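Local coordinates for protein putative aldehyde dehydrogenase (Burkholderia cenocepacia, PDB 4YWE) that probably oxidises aldehydes with NAD or NADP as the electron acceptor, as other members of the aldehyde dehydrogenase family do, at residues 348-353 with 381-386; 301-306 with 397-402; 261-266 with 444-449; 275-280 with 420-425. All blocks are in the same frame, centred on the assembly; numbering follows the deposited sequence.

Contact 1 (348-353 with 381-386); sequences QHDGIP and PSHRLA
The imidazole of H383 meets I352 over one face and D350 at an edge. The delta methyl of I352 sits almost exactly above the ring centre, with CD1 3.6 Å from the H383 centroid, a well-centred CH-pi contact. At the edge, H383 NE2 donates to D350 OD2 over 2.8 Å in a nearly straight bond of 166°. OD2 lies in the ring plane and receives the proton on its anti lone pair, while the carboxylate plane is turned steeply, 72°, against the ring. The other ring nitrogen works within its own segment: L385 N gives a 3.0 Å bond to H383 ND1, tilted from the ring plane, so the histidine caps the helical turn that follows. With both nitrogens engaged, the rotation of the ring is fixed. CG of H383 stands anti to the backbone N (chi1 -168°), which carries the ring across to the other segment. Beyond the ring, I352 CD1 also approaches L385 CD2 at 4.3 Å, and L376 adds to this apolar side. The histidine may help to orient D350, which together with D346 contributes to a calcium site seen for this protein, with no ion bound to this chain in the model. The arrangement is thus a histidine N-cap joined to the loop after helix 334-349, a helix that ends in a Schellman motif at G351.

Contact 2 (301-306 with 397-402); sequences AVYEPL and AMRFVD
Y303, in the first turn of a helix, and R399, near the end of a strand, are the closest CA pair between the two segments, 6.1 Å apart. V302 holds the N-cap position, and L306 N bonds back to V302 O, so Y303 leaves from a turn that is already formed. Its CG is anti to the backbone N (chi1 175°), which sends the ring toward the strand. One face of that ring takes up CB of R399, which lies 4.0 Å from the Y303 centroid and 21° off the normal, displaced toward the rim: a CH-pi contact made by the foot of the arginine, not by its charge. Y303 CE1 also comes to 3.5 Å from M398 C, while the main chain of A397 lies at the ring's edge. Beyond its CB the chain of R399 runs extended from CG to NE and leads away, crossing the tyrosine at about a right angle, and its guanidinium takes no part in the contact. At the far end of the phenol, Y303 OH makes a hydrogen bond with D378, so its polar tip is satisfied although the residue is buried. Next to it, E304 pairs with R377. Strand 293-299 leads into helix 303-315 and lies parallel to its sheet neighbour 394-400, so the start of a helix is packed beside the adjacent parallel strand, as expected of the open alpha/beta catalytic domain of aldehyde dehydrogenases.

Contact 3 (261-266 with 444-449); sequences SPQIVF and NNYGAG
Y446 supplies nearly half of the surface buried here, and Q263 and S261 supply most of the rest. The amide of Q263 lies over one face of the phenol, near its rim: NE2 stands 3.3 Å above the ring plane, and OE1 comes within 3.2 Å of Y446 CD1. Amide and ring are 41° apart, so the two lean on each other instead of stacking flat. A bend at chi2 (-96°) folds the glutamine chain over to reach the ring. Its oxygen is engaged as well, accepting a hydrogen bond from W422 NE1, which settles the rotation of the amide and places NE2 over the aromatic face. At the other end of the phenol, CB of S261 sits at the edge, 3.1 Å from Y446 OH, a close approach without a bond between the two residues. That hydroxyl bonds to the carbonyl of S291, and V277 and A281 of helix 271-283 also touch the tyrosine. The contact contains no direct hydrogen bond. Q263 OE1 and Y446 OH find their partners, W422 NE1 and S291 O, outside the two segments, while the pairing itself rests on the tilted Q263 amide over one face and S261 CB beside the hydroxyl.

Contact 4 (275-280 with 420-425); sequences LPVLVS and GIWTRD
V277 and W422 form the tight part of this contact. The valine meets the six-membered end of the indole edge-on, with V277 CG1 3.6 Å from W422 CZ2 and lying near the ring plane. Both branches share the work: V277 CG2 comes to 3.8 Å from W422 CH2, so the rim of the indole fits against the fork of the valine. That fork faces the strand because CG1 is anti to the backbone N (chi1 -176°) and CG2 lies beside it. L278 makes a longer-range contact on the pyrrole side, where its CD2 is 3.9 Å from W422 NE1 and 4.3 Å from W422 CD1. The leucine and the tryptophan slide past each other in opposite directions, and the indole nitrogen spends its proton on Q263.

Outward from these residues the character changes. P276 and S280 of the helix are exposed and do not meet the strand segment, and the helix is kinked at P276, whose nitrogen has no hydrogen to give to the preceding turn. Past W422 the strand ends in an ST turn, D425 N bonding to T423 OG1, and exposed R424 packs against D425 of the third subunit. Helix 271-283 thus meets strand 418-422 through W422, while L275 and L278 also touch helix 303-315 and strand 261-265 runs alongside the tryptophan.

Contacts 3 and 4 are almost one site, their centres 5 Å apart: strands 261-265 and 418-422 are neighbours in a single sheet, and N445 N packs 3.6 Å from W422 CH2. Contact 2 lies farther across that sheet, 15 Å from contact 3 between centres, and is joined to it by F400 CE1, 3.7 Å from F266 CE2. Contact 1 is about 17 Å from contact 2 between centres, yet A386 CB still touches M398 CE at 3.8 Å. As for the probable catalytic machinery, the side chain of S261 in contact 3 is about 10 Å from that of E256, the predicted active-site residue.

Contact 1 (348-353 with 381-386)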
loop_
_atom_site.group_PDB
_atom_site.type_symbol
_atom_site.label_atom_id
_atom_site.label_comp_id
_atom_site.label_asym_id
_atom_site.label_seq_id
_atom_site.Cartn_x
_atom_site.Cartn_y
_atom_site.Cartn_z
ATOM N N GLN A 348 -2.518 33.366 -38.965
ATOM C CA GLN A 348 -3.305 34.169 -39.894
ATOM C C GLN A 348 -2.644 34.223 -41.267
ATOM O O GLN A 348 -3.324 34.262 -42.291
ATOM C CB GLN A 348 -3.498 35.585 -39.348
ATOM N N HIS A 349 -1.315 34.224 -41.280
ATOM C CA HIS A 349 -0.561 34.268 -42.527
ATOM C C HIS A 349 -0.677 32.945 -43.277
ATOM O O HIS A 349 -0.676 32.913 -44.506
ATOM C CB HIS A 349 0.909 34.596 -42.252
ATOM C CG HIS A 349 1.741 34.737 -43.489
ATOM N ND1 HIS A 349 2.351 33.665 -44.103
ATOM C CD2 HIS A 349 2.069 35.827 -44.223
ATOM C CE1 HIS A 349 3.016 34.087 -45.164
ATOM N NE2 HIS A 349 2.861 35.395 -45.259
ATOM N N ASP A 350 -0.784 31.854 -42.525
ATOM C CA ASP A 350 -0.867 30.522 -43.114
ATOM C C ASP A 350 -2.304 30.147 -43.465
ATOM O O ASP A 350 -2.570 29.033 -43.912
ATOM C CB ASP A 350 -0.270 29.482 -42.163
ATOM C CG ASP A 350 1.202 29.722 -41.888
ATOM O OD1 ASP A 350 1.888 30.278 -42.770
ATOM O OD2 ASP A 350 1.671 29.357 -40.790
ATOM N N GLY A 351 -3.226 31.079 -43.258
ATOM C CA GLY A 351 -4.610 30.878 -43.647
ATOM C C GLY A 351 -5.465 30.115 -42.653
ATOM O O GLY A 351 -6.486 29.535 -43.024
ATOM N N ILE A 352 -5.054 30.107 -41.390
ATOM C CA ILE A 352 -5.857 29.487 -40.345
ATOM C C ILE A 352 -6.922 30.474 -39.886
ATOM O O ILE A 352 -6.602 31.524 -39.328
ATOM C CB ILE A 352 -4.993 29.022 -39.163
ATOM C CG1 ILE A 352 -3.932 28.026 -39.634
ATOM C CG2 ILE A 352 -5.866 28.398 -38.088
ATOM C CD1 ILE A 352 -3.036 27.520 -38.526
ATOM N N PRO A 353 -8.198 30.140 -40.123
ATOM C CA PRO A 353 -9.305 31.044 -39.797
ATOM C C PRO A 353 -9.496 31.228 -38.296
ATOM O O PRO A 353 -9.515 30.248 -37.551
ATOM C CB PRO A 353 -10.530 30.346 -40.411
ATOM C CG PRO A 353 -9.977 29.298 -41.332
ATOM C CD PRO A 353 -8.675 28.888 -40.733
ATOM N N PRO A 381 -2.804 19.616 -37.827
ATOM C CA PRO A 381 -2.173 18.944 -36.686
ATOM C C PRO A 381 -0.672 19.203 -36.610
ATOM O O PRO A 381 -0.117 19.315 -35.517
ATOM C CB PRO A 381 -2.453 17.461 -36.952
ATOM C CG PRO A 381 -3.654 17.453 -37.839
ATOM C CD PRO A 381 -3.531 18.674 -38.695
ATOM N N SER A 382 -0.029 19.306 -37.770
ATOM C CA SER A 382 1.417 19.470 -37.834
ATOM C C SER A 382 1.837 20.931 -37.733
ATOM O O SER A 382 3.027 21.237 -37.665
ATOM C CB SER A 382 1.960 18.864 -39.130
ATOM O OG SER A 382 1.399 19.507 -40.260
ATOM N N HIS A 383 0.862 21.835 -37.723
ATOM C CA HIS A 383 1.160 23.259 -37.633
ATOM C C HIS A 383 1.669 23.608 -36.236
ATOM O O HIS A 383 1.292 22.970 -35.252
ATOM C CB HIS A 383 -0.076 24.096 -37.979
ATOM C CG HIS A 383 0.220 25.550 -38.184
ATOM N ND1 HIS A 383 0.214 26.465 -37.153
ATOM C CD2 HIS A 383 0.536 26.246 -39.302
ATOM C CE1 HIS A 383 0.511 27.662 -37.626
ATOM N NE2 HIS A 383 0.711 27.556 -38.927
ATOM N N ARG A 384 2.528 24.623 -36.163
ATOM C CA ARG A 384 3.137 25.051 -34.904
ATOM C C ARG A 384 2.089 25.425 -33.853
ATOM O O ARG A 384 2.307 25.244 -32.654
ATOM C CB ARG A 384 4.080 26.232 -35.157
ATOM C CG ARG A 384 4.667 26.861 -33.902
ATOM C CD ARG A 384 5.776 27.845 -34.241
ATOM N NE ARG A 384 6.404 28.395 -33.043
ATOM C CZ ARG A 384 6.060 29.549 -32.479
ATOM N NH1 ARG A 384 5.089 30.284 -33.004
ATOM N NH2 ARG A 384 6.687 29.967 -31.388
ATOM N N LEU A 385 0.949 25.934 -34.309
ATOM C CA LEU A 385 -0.136 26.312 -33.410
ATOM C C LEU A 385 -0.675 25.107 -32.643
ATOM O O LEU A 385 -1.120 25.235 -31.504
ATOM C CB LEU A 385 -1.268 26.985 -34.192
ATOM C CG LEU A 385 -2.430 27.545 -33.369
ATOM C CD1 LEU A 385 -1.951 28.664 -32.456
ATOM C CD2 LEU A 385 -3.555 28.029 -34.270
ATOM N N ALA A 386 -0.627 23.935 -33.271
ATOM C CA ALA A 386 -1.173 22.722 -32.671
ATOM C C ALA A 386 -0.083 21.823 -32.093
ATOM O O ALA A 386 -0.372 20.748 -31.567
ATOM C CB ALA A 386 -1.997 21.954 -33.696
#

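Contact 2 (301-306 with 397-402)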
loop_
_atom_site.group_PDB
_atom_site.type_symbol
_atom_site.label_atom_id
_atom_site.label_comp_id
_atom_site.label_asym_id
_atom_site.label_seq_id
_atom_site.Cartn_x
_atom_site.Cartn_y
_atom_site.Cartn_z
ATOM N N ALA A 301 -19.066 14.659 -36.911
ATOM C CA ALA A 301 -20.516 14.821 -36.875
ATOM C C ALA A 301 -20.949 16.085 -36.132
ATOM O O ALA A 301 -21.956 16.699 -36.479
ATOM C CB ALA A 301 -21.164 13.597 -36.245
ATOM N N VAL A 302 -20.189 16.471 -35.112
ATOM C CA VAL A 302 -20.547 17.632 -34.305
ATOM C C VAL A 302 -19.457 18.700 -34.337
ATOM O O VAL A 302 -19.439 19.596 -33.493
ATOM C CB VAL A 302 -20.851 17.221 -32.852
ATOM C CG1 VAL A 302 -22.079 16.324 -32.800
ATOM C CG2 VAL A 302 -19.650 16.526 -32.231
ATOM N N TYR A 303 -18.557 18.608 -35.311
ATOM C CA TYR A 303 -17.455 19.561 -35.426
ATOM C C TYR A 303 -17.961 20.984 -35.650
ATOM O O TYR A 303 -17.689 21.877 -34.851
ATOM C CB TYR A 303 -16.506 19.157 -36.559
ATOM C CG TYR A 303 -15.401 20.159 -36.820
ATOM C CD1 TYR A 303 -14.435 20.427 -35.856
ATOM C CD2 TYR A 303 -15.319 20.833 -38.032
ATOM C CE1 TYR A 303 -13.423 21.341 -36.091
ATOM C CE2 TYR A 303 -14.311 21.748 -38.277
ATOM C CZ TYR A 303 -13.365 21.999 -37.303
ATOM O OH TYR A 303 -12.362 22.910 -37.544
ATOM N N GLU A 304 -18.702 21.187 -36.734
ATOM C CA GLU A 304 -19.242 22.506 -37.060
ATOM C C GLU A 304 -20.233 23.052 -36.016
ATOM O O GLU A 304 -20.179 24.238 -35.690
ATOM C CB GLU A 304 -19.903 22.480 -38.443
ATOM C CG GLU A 304 -18.948 22.157 -39.586
ATOM C CD GLU A 304 -17.988 23.293 -39.894
ATOM O OE1 GLU A 304 -18.221 24.424 -39.421
ATOM O OE2 GLU A 304 -16.995 23.053 -40.614
ATOM N N PRO A 305 -21.149 22.207 -35.494
ATOM C CA PRO A 305 -22.023 22.752 -34.446
ATOM C C PRO A 305 -21.285 23.201 -33.181
ATOM O O PRO A 305 -21.629 24.239 -32.618
ATOM C CB PRO A 305 -22.958 21.582 -34.130
ATOM C CG PRO A 305 -22.998 20.794 -35.383
ATOM C CD PRO A 305 -21.611 20.879 -35.939
ATOM N N LEU A 306 -20.289 22.436 -32.745
ATOM C CA LEU A 306 -19.571 22.764 -31.517
ATOM C C LEU A 306 -18.667 23.983 -31.708
ATOM O O LEU A 306 -18.491 24.780 -30.786
ATOM C CB LEU A 306 -18.749 21.567 -31.037
ATOM C CG LEU A 306 -18.005 21.746 -29.711
ATOM C CD1 LEU A 306 -18.960 22.199 -28.615
ATOM C CD2 LEU A 306 -17.302 20.459 -29.308
ATOM N N ALA A 397 -8.833 24.332 -32.795
ATOM C CA ALA A 397 -9.893 23.368 -33.064
ATOM C C ALA A 397 -9.659 22.622 -34.373
ATOM O O ALA A 397 -9.232 23.209 -35.368
ATOM C CB ALA A 397 -11.245 24.067 -33.088
ATOM N N MET A 398 -9.947 21.325 -34.359
ATOM C CA MET A 398 -9.823 20.479 -35.542
ATOM C C MET A 398 -10.694 19.238 -35.367
ATOM O O MET A 398 -11.112 18.923 -34.254
ATOM C CB MET A 398 -8.365 20.081 -35.774
ATOM C CG MET A 398 -7.796 19.190 -34.685
ATOM S SD MET A 398 -6.009 18.991 -34.797
ATOM C CE MET A 398 -5.451 20.608 -34.265
ATOM N N ARG A 399 -10.959 18.534 -36.462
ATOM C CA ARG A 399 -11.853 17.379 -36.416
ATOM C C ARG A 399 -11.109 16.043 -36.469
ATOM O O ARG A 399 -9.935 15.987 -36.838
ATOM C CB ARG A 399 -12.862 17.448 -37.566
ATOM C CG ARG A 399 -12.241 17.310 -38.947
ATOM C CD ARG A 399 -13.300 17.370 -40.040
ATOM N NE ARG A 399 -12.766 16.973 -41.340
ATOM C CZ ARG A 399 -13.506 16.789 -42.428
ATOM N NH1 ARG A 399 -14.820 16.967 -42.380
ATOM N NH2 ARG A 399 -12.934 16.427 -43.568
ATOM N N PHE A 400 -11.802 14.974 -36.084
ATOM C CA PHE A 400 -11.293 13.614 -36.249
ATOM C C PHE A 400 -12.428 12.682 -36.667
ATOM O O PHE A 400 -13.595 12.949 -36.381
ATOM C CB PHE A 400 -10.616 13.110 -34.966
ATOM C CG PHE A 400 -11.552 12.940 -33.793
ATOM C CD1 PHE A 400 -12.284 11.772 -33.631
ATOM C CD2 PHE A 400 -11.672 13.934 -32.837
ATOM C CE1 PHE A 400 -13.134 11.612 -32.553
ATOM C CE2 PHE A 400 -12.519 13.778 -31.754
ATOM C CZ PHE A 400 -13.250 12.615 -31.612
ATOM N N VAL A 401 -12.083 11.588 -37.338
ATOM C CA VAL A 401 -13.093 10.689 -37.885
ATOM C C VAL A 401 -13.470 9.585 -36.894
ATOM O O VAL A 401 -14.643 9.230 -36.777
ATOM C CB VAL A 401 -12.624 10.088 -39.236
ATOM C CG1 VAL A 401 -11.289 9.369 -39.086
ATOM C CG2 VAL A 401 -13.683 9.156 -39.811
ATOM N N ASP A 402 -12.487 9.056 -36.171
ATOM C CA ASP A 402 -12.735 7.937 -35.265
ATOM C C ASP A 402 -11.848 7.985 -34.023
ATOM O O ASP A 402 -11.077 8.926 -33.838
ATOM C CB ASP A 402 -12.537 6.606 -35.999
ATOM C CG ASP A 402 -11.176 6.499 -36.674
ATOM O OD1 ASP A 402 -10.232 7.205 -36.262
ATOM O OD2 ASP A 402 -11.051 5.696 -37.623
#

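Contact 3 (261-266 with 444-449)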
loop_
_atom_site.group_PDB
_atom_site.type_symbol
_atom_site.label_atom_id
_atom_site.label_comp_id
_atom_site.label_asym_id
_atom_site.label_seq_id
_atom_site.Cartn_x
_atom_site.Cartn_y
_atom_site.Cartn_z
ATOM N N SER A 261 -2.347 20.152 -24.018
ATOM C CA SER A 261 -3.414 19.255 -23.587
ATOM C C SER A 261 -4.673 19.367 -24.443
ATOM O O SER A 261 -5.201 20.460 -24.640
ATOM C CB SER A 261 -3.755 19.528 -22.123
ATOM O OG SER A 261 -2.614 19.343 -21.300
ATOM N N PRO A 262 -5.154 18.221 -24.949
ATOM C CA PRO A 262 -6.321 18.152 -25.831
ATOM C C PRO A 262 -7.644 17.870 -25.121
ATOM O O PRO A 262 -7.692 17.123 -24.140
ATOM C CB PRO A 262 -5.965 16.992 -26.759
ATOM C CG PRO A 262 -5.207 16.056 -25.867
ATOM C CD PRO A 262 -4.465 16.921 -24.861
ATOM N N GLN A 263 -8.710 18.480 -25.628
ATOM C CA GLN A 263 -10.070 18.133 -25.242
ATOM C C GLN A 263 -10.687 17.297 -26.358
ATOM O O GLN A 263 -10.792 17.760 -27.494
ATOM C CB GLN A 263 -10.907 19.389 -24.991
ATOM C CG GLN A 263 -10.384 20.292 -23.887
ATOM C CD GLN A 263 -11.049 20.029 -22.552
ATOM O OE1 GLN A 263 -11.501 18.918 -22.278
ATOM N NE2 GLN A 263 -11.124 21.059 -21.716
ATOM N N ILE A 264 -11.085 16.070 -26.042
ATOM C CA ILE A 264 -11.625 15.162 -27.050
ATOM C C ILE A 264 -13.142 15.054 -26.922
ATOM O O ILE A 264 -13.653 14.540 -25.928
ATOM C CB ILE A 264 -10.968 13.774 -26.952
ATOM C CG1 ILE A 264 -9.445 13.906 -26.928
ATOM C CG2 ILE A 264 -11.410 12.892 -28.111
ATOM C CD1 ILE A 264 -8.723 12.613 -26.611
ATOM N N VAL A 265 -13.857 15.536 -27.937
ATOM C CA VAL A 265 -15.316 15.553 -27.903
ATOM C C VAL A 265 -15.915 14.649 -28.979
ATOM O O VAL A 265 -15.602 14.784 -30.162
ATOM C CB VAL A 265 -15.853 16.988 -28.061
ATOM C CG1 VAL A 265 -17.365 17.005 -27.889
ATOM C CG2 VAL A 265 -15.188 17.920 -27.060
ATOM N N PHE A 266 -16.787 13.736 -28.559
ATOM C CA PHE A 266 -17.475 12.841 -29.487
ATOM C C PHE A 266 -18.902 13.308 -29.748
ATOM O O PHE A 266 -19.427 14.158 -29.031
ATOM C CB PHE A 266 -17.482 11.410 -28.949
ATOM C CG PHE A 266 -16.142 10.742 -28.999
ATOM C CD1 PHE A 266 -15.201 10.977 -28.013
ATOM C CD2 PHE A 266 -15.821 9.880 -30.035
ATOM C CE1 PHE A 266 -13.966 10.368 -28.059
ATOM C CE2 PHE A 266 -14.587 9.266 -30.086
ATOM C CZ PHE A 266 -13.657 9.509 -29.098
ATOM N N ASN A 444 -15.505 13.479 -18.874
ATOM C CA ASN A 444 -16.661 14.369 -18.780
ATOM C C ASN A 444 -16.447 15.471 -17.742
ATOM O O ASN A 444 -17.380 15.904 -17.066
ATOM C CB ASN A 444 -17.928 13.569 -18.470
ATOM C CG ASN A 444 -18.342 12.674 -19.625
ATOM O OD1 ASN A 444 -18.116 13.005 -20.789
ATOM N ND2 ASN A 444 -18.947 11.536 -19.308
ATOM N N ASN A 445 -15.198 15.911 -17.635
ATOM C CA ASN A 445 -14.821 17.065 -16.832
ATOM C C ASN A 445 -13.414 17.469 -17.252
ATOM O O ASN A 445 -12.869 16.913 -18.206
ATOM C CB ASN A 445 -14.882 16.761 -15.331
ATOM C CG ASN A 445 -13.769 15.838 -14.874
ATOM O OD1 ASN A 445 -12.868 16.252 -14.146
ATOM N ND2 ASN A 445 -13.834 14.579 -15.291
ATOM N N TYR A 446 -12.829 18.432 -16.551
ATOM C CA TYR A 446 -11.463 18.852 -16.840
ATOM C C TYR A 446 -10.873 19.599 -15.653
ATOM O O TYR A 446 -11.005 20.818 -15.551
ATOM C CB TYR A 446 -11.416 19.730 -18.091
ATOM C CG TYR A 446 -10.035 19.856 -18.689
ATOM C CD1 TYR A 446 -9.593 18.959 -19.652
ATOM C CD2 TYR A 446 -9.171 20.866 -18.287
ATOM C CE1 TYR A 446 -8.332 19.064 -20.200
ATOM C CE2 TYR A 446 -7.908 20.980 -18.831
ATOM C CZ TYR A 446 -7.495 20.076 -19.786
ATOM O OH TYR A 446 -6.239 20.183 -20.331
ATOM N N GLY A 447 -10.219 18.862 -14.763
ATOM C CA GLY A 447 -9.708 19.438 -13.534
ATOM C C GLY A 447 -10.846 19.884 -12.638
ATOM O O GLY A 447 -11.293 21.029 -12.713
ATOM N N ALA A 448 -11.318 18.973 -11.793
ATOM C CA ALA A 448 -12.465 19.242 -10.933
ATOM C C ALA A 448 -12.186 20.383 -9.959
ATOM O O ALA A 448 -13.108 21.064 -9.511
ATOM C CB ALA A 448 -12.861 17.988 -10.177
ATOM N N GLY A 449 -10.914 20.586 -9.636
ATOM C CA GLY A 449 -10.517 21.677 -8.766
ATOM C C GLY A 449 -10.540 21.329 -7.291
ATOM O O GLY A 449 -11.555 20.872 -6.767
#

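Contact 4 (275-280 with 420-425)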
loop_
_atom_site.group_PDB
_atom_site.type_symbol
_atom_site.label_atom_id
_atom_site.label_comp_id
_atom_site.label_asym_id
_atom_site.label_seq_id
_atom_site.Cartn_x
_atom_site.Cartn_y
_atom_site.Cartn_z
ATOM N N LEU A 275 -19.431 22.578 -23.072
ATOM C CA LEU A 275 -19.140 23.918 -23.585
ATOM C C LEU A 275 -18.493 24.877 -22.571
ATOM O O LEU A 275 -17.470 25.486 -22.884
ATOM C CB LEU A 275 -20.417 24.556 -24.145
ATOM C CG LEU A 275 -20.276 25.980 -24.685
ATOM C CD1 LEU A 275 -19.272 26.022 -25.826
ATOM C CD2 LEU A 275 -21.625 26.523 -25.133
ATOM N N PRO A 276 -19.073 25.021 -21.362
ATOM C CA PRO A 276 -18.423 25.971 -20.451
ATOM C C PRO A 276 -17.063 25.488 -19.960
ATOM O O PRO A 276 -16.176 26.306 -19.722
ATOM C CB PRO A 276 -19.414 26.076 -19.288
ATOM C CG PRO A 276 -20.133 24.782 -19.296
ATOM C CD PRO A 276 -20.261 24.404 -20.742
ATOM N N VAL A 277 -16.901 24.176 -19.819
ATOM C CA VAL A 277 -15.644 23.609 -19.353
ATOM C C VAL A 277 -14.573 23.749 -20.431
ATOM O O VAL A 277 -13.408 24.003 -20.129
ATOM C CB VAL A 277 -15.813 22.139 -18.936
ATOM C CG1 VAL A 277 -14.511 21.597 -18.366
ATOM C CG2 VAL A 277 -16.935 22.006 -17.916
ATOM N N LEU A 278 -14.974 23.590 -21.690
ATOM C CA LEU A 278 -14.058 23.765 -22.814
ATOM C C LEU A 278 -13.490 25.181 -22.843
ATOM O O LEU A 278 -12.339 25.393 -23.221
ATOM C CB LEU A 278 -14.758 23.463 -24.143
ATOM C CG LEU A 278 -15.198 22.024 -24.414
ATOM C CD1 LEU A 278 -15.910 21.925 -25.755
ATOM C CD2 LEU A 278 -14.011 21.078 -24.360
ATOM N N VAL A 279 -14.311 26.145 -22.439
ATOM C CA VAL A 279 -13.930 27.550 -22.483
ATOM C C VAL A 279 -13.004 27.903 -21.326
ATOM O O VAL A 279 -11.904 28.412 -21.536
ATOM C CB VAL A 279 -15.175 28.458 -22.482
ATOM C CG1 VAL A 279 -14.770 29.918 -22.356
ATOM C CG2 VAL A 279 -15.997 28.236 -23.745
ATOM N N SER A 280 -13.447 27.623 -20.104
ATOM C CA SER A 280 -12.685 27.991 -18.914
ATOM C C SER A 280 -11.336 27.279 -18.849
ATOM O O SER A 280 -10.399 27.780 -18.235
ATOM C CB SER A 280 -13.492 27.694 -17.647
ATOM O OG SER A 280 -13.841 26.323 -17.568
ATOM N N GLY A 420 -8.622 15.528 -21.695
ATOM C CA GLY A 420 -10.034 15.484 -21.359
ATOM C C GLY A 420 -10.847 14.686 -22.360
ATOM O O GLY A 420 -10.667 14.824 -23.571
ATOM N N ILE A 421 -11.743 13.844 -21.854
ATOM C CA ILE A 421 -12.585 13.008 -22.703
ATOM C C ILE A 421 -14.055 13.354 -22.505
ATOM O O ILE A 421 -14.569 13.291 -21.389
ATOM C CB ILE A 421 -12.351 11.513 -22.423
ATOM C CG1 ILE A 421 -10.901 11.127 -22.720
ATOM C CG2 ILE A 421 -13.310 10.665 -23.244
ATOM C CD1 ILE A 421 -10.571 9.690 -22.362
ATOM N N TRP A 422 -14.734 13.715 -23.590
ATOM C CA TRP A 422 -16.157 14.025 -23.519
ATOM C C TRP A 422 -16.971 13.080 -24.399
ATOM O O TRP A 422 -16.988 13.213 -25.623
ATOM C CB TRP A 422 -16.410 15.479 -23.922
ATOM C CG TRP A 422 -15.747 16.469 -23.013
ATOM C CD1 TRP A 422 -14.492 16.989 -23.143
ATOM C CD2 TRP A 422 -16.299 17.051 -21.826
ATOM N NE1 TRP A 422 -14.231 17.861 -22.115
ATOM C CE2 TRP A 422 -15.328 17.918 -21.290
ATOM C CE3 TRP A 422 -17.525 16.924 -21.163
ATOM C CZ2 TRP A 422 -15.538 18.653 -20.128
ATOM C CZ3 TRP A 422 -17.735 17.658 -20.007
ATOM C CH2 TRP A 422 -16.747 18.510 -19.502
ATOM N N THR A 423 -17.638 12.126 -23.759
ATOM C CA THR A 423 -18.485 11.156 -24.447
ATOM C C THR A 423 -19.369 10.427 -23.439
ATOM O O THR A 423 -19.031 10.341 -22.258
ATOM C CB THR A 423 -17.651 10.124 -25.237
ATOM O OG1 THR A 423 -18.524 9.166 -25.846
ATOM C CG2 THR A 423 -16.684 9.402 -24.314
ATOM N N ARG A 424 -20.500 9.906 -23.905
ATOM C CA ARG A 424 -21.417 9.184 -23.027
ATOM C C ARG A 424 -21.091 7.696 -22.962
ATOM O O ARG A 424 -21.464 7.014 -22.008
ATOM C CB ARG A 424 -22.866 9.375 -23.483
ATOM C CG ARG A 424 -23.496 10.682 -23.033
ATOM C CD ARG A 424 -24.927 10.800 -23.534
ATOM N NE ARG A 424 -25.538 12.072 -23.162
ATOM C CZ ARG A 424 -25.575 13.142 -23.949
ATOM N NH1 ARG A 424 -25.035 13.096 -25.160
ATOM N NH2 ARG A 424 -26.153 14.258 -23.527
ATOM N N ASP A 425 -20.394 7.195 -23.978
ATOM C CA ASP A 425 -20.063 5.775 -24.044
ATOM C C ASP A 425 -19.025 5.399 -22.992
ATOM O O ASP A 425 -17.878 5.842 -23.053
ATOM C CB ASP A 425 -19.553 5.406 -25.437
ATOM C CG ASP A 425 -19.474 3.908 -25.647
ATOM O OD1 ASP A 425 -18.484 3.292 -25.198
ATOM O OD2 ASP A 425 -20.403 3.344 -26.262
#